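Long-range contact in glutathione S-transferase (PDB 6GZF), which probably works as a glutathione transferase of the Xi class, the group that includes glutathionyl-hydroquinone reductases, in the haloalkaliphilic archaeon Natrialba magadii: residues A[133-137]-A[147-153]. Sequence-based numbering, arbitrary orientation.
Sequences TVPVL and NNESEEI
Pro-135 and Leu-137 share one apolar partner, the terminal methyl of Ile-153 on the first turn of helix 150-159. Ile-153 CD1 lies 3.8 Å from Leu-137 CB and 4.1 Å from Pro-135 CG; its CG1 stands anti to the carbonyl carbon (chi1 -64°) and the chain is then fully extended, which carries the methyl from the helix to the strand. The proline ring slides past this side chain in the opposite direction. Beside this patch the backbones join where Leu-137 N donates to Asn-147 O at 3.0 Å. Farther along, in one of the two modelled conformers of Thr-133, a water that donates to Asn-148 O also lies 3.0 Å from Thr-133 OG1, a tentative link.

A second shell shapes the turn into the helix. Asn-147 OD1 accepts from Glu-149 N at 2.7 Å, an Asx turn, and its ND2 donates almost straight (174°) to Glu-152 OE1, which lies in the amide plane, while the donor meets the carboxylate from above its plane. Glu-149 takes the N-cap position, and its carboxylate is salt-bridged to Arg-38. Thr-70 of helix 65-77 touches Pro-135, and Tyr-121 of helix 117-124 touches Val-136 and Asn-148.

The peptide bond before Pro-135 is cis, the hallmark of the thioredoxin fold in glutathione transferases, where this segment runs into strand 136-139 of the four-stranded sheet. Thr-133, Val-134, Glu-149 and Ser-150 are predicted to bind glutathione. The buried apolar contact, strand bond and Asx turn are consistent with bringing two segments of that site side by side.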
loop_
_atom_site.group_PDB
_atom_site.type_symbol
_atom_site.label_atom_id
_atom_site.label_comp_id
_atom_site.label_asym_id
_atom_site.label_seq_id
_atom_site.Cartn_x
_atom_site.Cartn_y
_atom_site.Cartn_z
ATOM N N THR A 133 -9.711 -16.642 18.185
ATOM C CA THR A 133 -10.203 -15.610 17.276
ATOM C C THR A 133 -11.566 -15.060 17.691
ATOM O O THR A 133 -12.208 -15.576 18.605
ATOM C CB THR A 133 -10.332 -16.146 15.835
ATOM O OG1 THR A 133 -11.264 -17.236 15.812
ATOM C CG2 THR A 133 -8.987 -16.621 15.310
ATOM N N VAL A 134 -12.004 -14.026 16.980
ATOM C CA VAL A 134 -13.325 -13.440 17.152
ATOM C C VAL A 134 -14.091 -13.622 15.841
ATOM O O VAL A 134 -13.477 -13.702 14.776
ATOM C CB VAL A 134 -13.243 -11.944 17.529
ATOM C CG1 VAL A 134 -12.748 -11.780 18.958
ATOM C CG2 VAL A 134 -12.349 -11.193 16.554
ATOM N N PRO A 135 -15.432 -13.691 15.904
ATOM C CA PRO A 135 -16.300 -13.560 17.080
ATOM C C PRO A 135 -16.469 -14.855 17.865
ATOM O O PRO A 135 -16.133 -15.934 17.376
ATOM C CB PRO A 135 -17.632 -13.132 16.467
ATOM C CG PRO A 135 -17.652 -13.841 15.157
ATOM C CD PRO A 135 -16.219 -13.863 14.670
ATOM N N VAL A 136 -16.987 -14.731 19.084
ATOM C CA VAL A 136 -17.301 -15.883 19.919
ATOM C C VAL A 136 -18.654 -15.688 20.594
ATOM O O VAL A 136 -18.827 -14.768 21.393
ATOM C CB VAL A 136 -16.227 -16.120 21.005
ATOM C CG1 VAL A 136 -16.709 -17.150 22.018
ATOM C CG2 VAL A 136 -14.911 -16.558 20.377
ATOM N N LEU A 137 -19.613 -16.546 20.264
ATOM C CA LEU A 137 -20.910 -16.511 20.924
ATOM C C LEU A 137 -20.860 -17.370 22.180
ATOM O O LEU A 137 -20.595 -18.571 22.113
ATOM C CB LEU A 137 -22.020 -16.990 19.987
ATOM C CG LEU A 137 -23.435 -16.918 20.566
ATOM C CD1 LEU A 137 -23.823 -15.472 20.852
ATOM C CD2 LEU A 137 -24.441 -17.573 19.632
ATOM N N ASN A 147 -20.979 -20.909 19.489
ATOM C CA ASN A 147 -20.514 -20.880 18.110
ATOM C C ASN A 147 -19.303 -19.971 17.935
ATOM O O ASN A 147 -19.096 -19.034 18.706
ATOM C CB ASN A 147 -21.645 -20.443 17.180
ATOM C CG ASN A 147 -21.386 -20.815 15.734
ATOM O OD1 ASN A 147 -20.665 -20.116 15.021
ATOM N ND2 ASN A 147 -21.968 -21.925 15.296
ATOM N N ASN A 148 -18.513 -20.259 16.907
ATOM C CA ASN A 148 -17.240 -19.585 16.690
ATOM C C ASN A 148 -17.097 -19.124 15.239
ATOM O O ASN A 148 -16.021 -18.710 14.803
ATOM C CB ASN A 148 -16.094 -20.524 17.075
ATOM C CG ASN A 148 -14.770 -19.806 17.229
ATOM O OD1 ASN A 148 -14.725 -18.592 17.430
ATOM N ND2 ASN A 148 -13.679 -20.558 17.140
ATOM N N GLU A 149 -18.200 -19.187 14.501
ATOM C CA GLU A 149 -18.193 -18.897 13.072
ATOM C C GLU A 149 -19.066 -17.693 12.736
ATOM O O GLU A 149 -20.261 -17.683 13.027
ATOM C CB GLU A 149 -18.668 -20.123 12.292
ATOM C CG GLU A 149 -17.890 -21.384 12.615
ATOM C CD GLU A 149 -16.598 -21.484 11.836
ATOM O OE1 GLU A 149 -16.488 -20.809 10.793
ATOM O OE2 GLU A 149 -15.693 -22.229 12.268
ATOM N N SER A 150 -18.460 -16.687 12.112
ATOM C CA SER A 150 -19.155 -15.453 11.761
ATOM C C SER A 150 -20.395 -15.705 10.911
ATOM O O SER A 150 -21.458 -15.137 11.161
ATOM C CB SER A 150 -18.208 -14.513 11.016
ATOM O OG SER A 150 -17.740 -15.108 9.819
ATOM N N GLU A 151 -20.244 -16.563 9.908
ATOM C CA GLU A 151 -21.314 -16.871 8.967
ATOM C C GLU A 151 -22.546 -17.455 9.653
ATOM O O GLU A 151 -23.679 -17.118 9.307
ATOM C CB GLU A 151 -20.799 -17.839 7.900
ATOM C CG GLU A 151 -21.875 -18.485 7.045
ATOM C CD GLU A 151 -21.293 -19.347 5.943
ATOM O OE1 GLU A 151 -20.258 -18.954 5.362
ATOM O OE2 GLU A 151 -21.864 -20.421 5.660
ATOM N N GLU A 152 -22.319 -18.321 10.634
ATOM C CA GLU A 152 -23.412 -19.029 11.290
ATOM C C GLU A 152 -24.011 -18.231 12.444
ATOM O O GLU A 152 -25.209 -18.328 12.713
ATOM C CB GLU A 152 -22.930 -20.393 11.783
ATOM C CG GLU A 152 -22.449 -21.303 10.661
ATOM C CD GLU A 152 -22.011 -22.665 11.156
ATOM O OE1 GLU A 152 -21.348 -22.732 12.212
ATOM O OE2 GLU A 152 -22.330 -23.672 10.490
ATOM N N ILE A 153 -23.181 -17.448 13.126
ATOM C CA ILE A 153 -23.668 -16.578 14.193
ATOM C C ILE A 153 -24.559 -15.490 13.599
ATOM O O ILE A 153 -25.593 -15.139 14.170
ATOM C CB ILE A 153 -22.511 -15.938 14.988
ATOM C CG1 ILE A 153 -21.706 -17.015 15.718
ATOM C CG2 ILE A 153 -23.042 -14.928 15.994
ATOM C CD1 ILE A 153 -20.530 -16.474 16.497
HETATM O O HOH W 1 -14.199 -16.734 15.449
#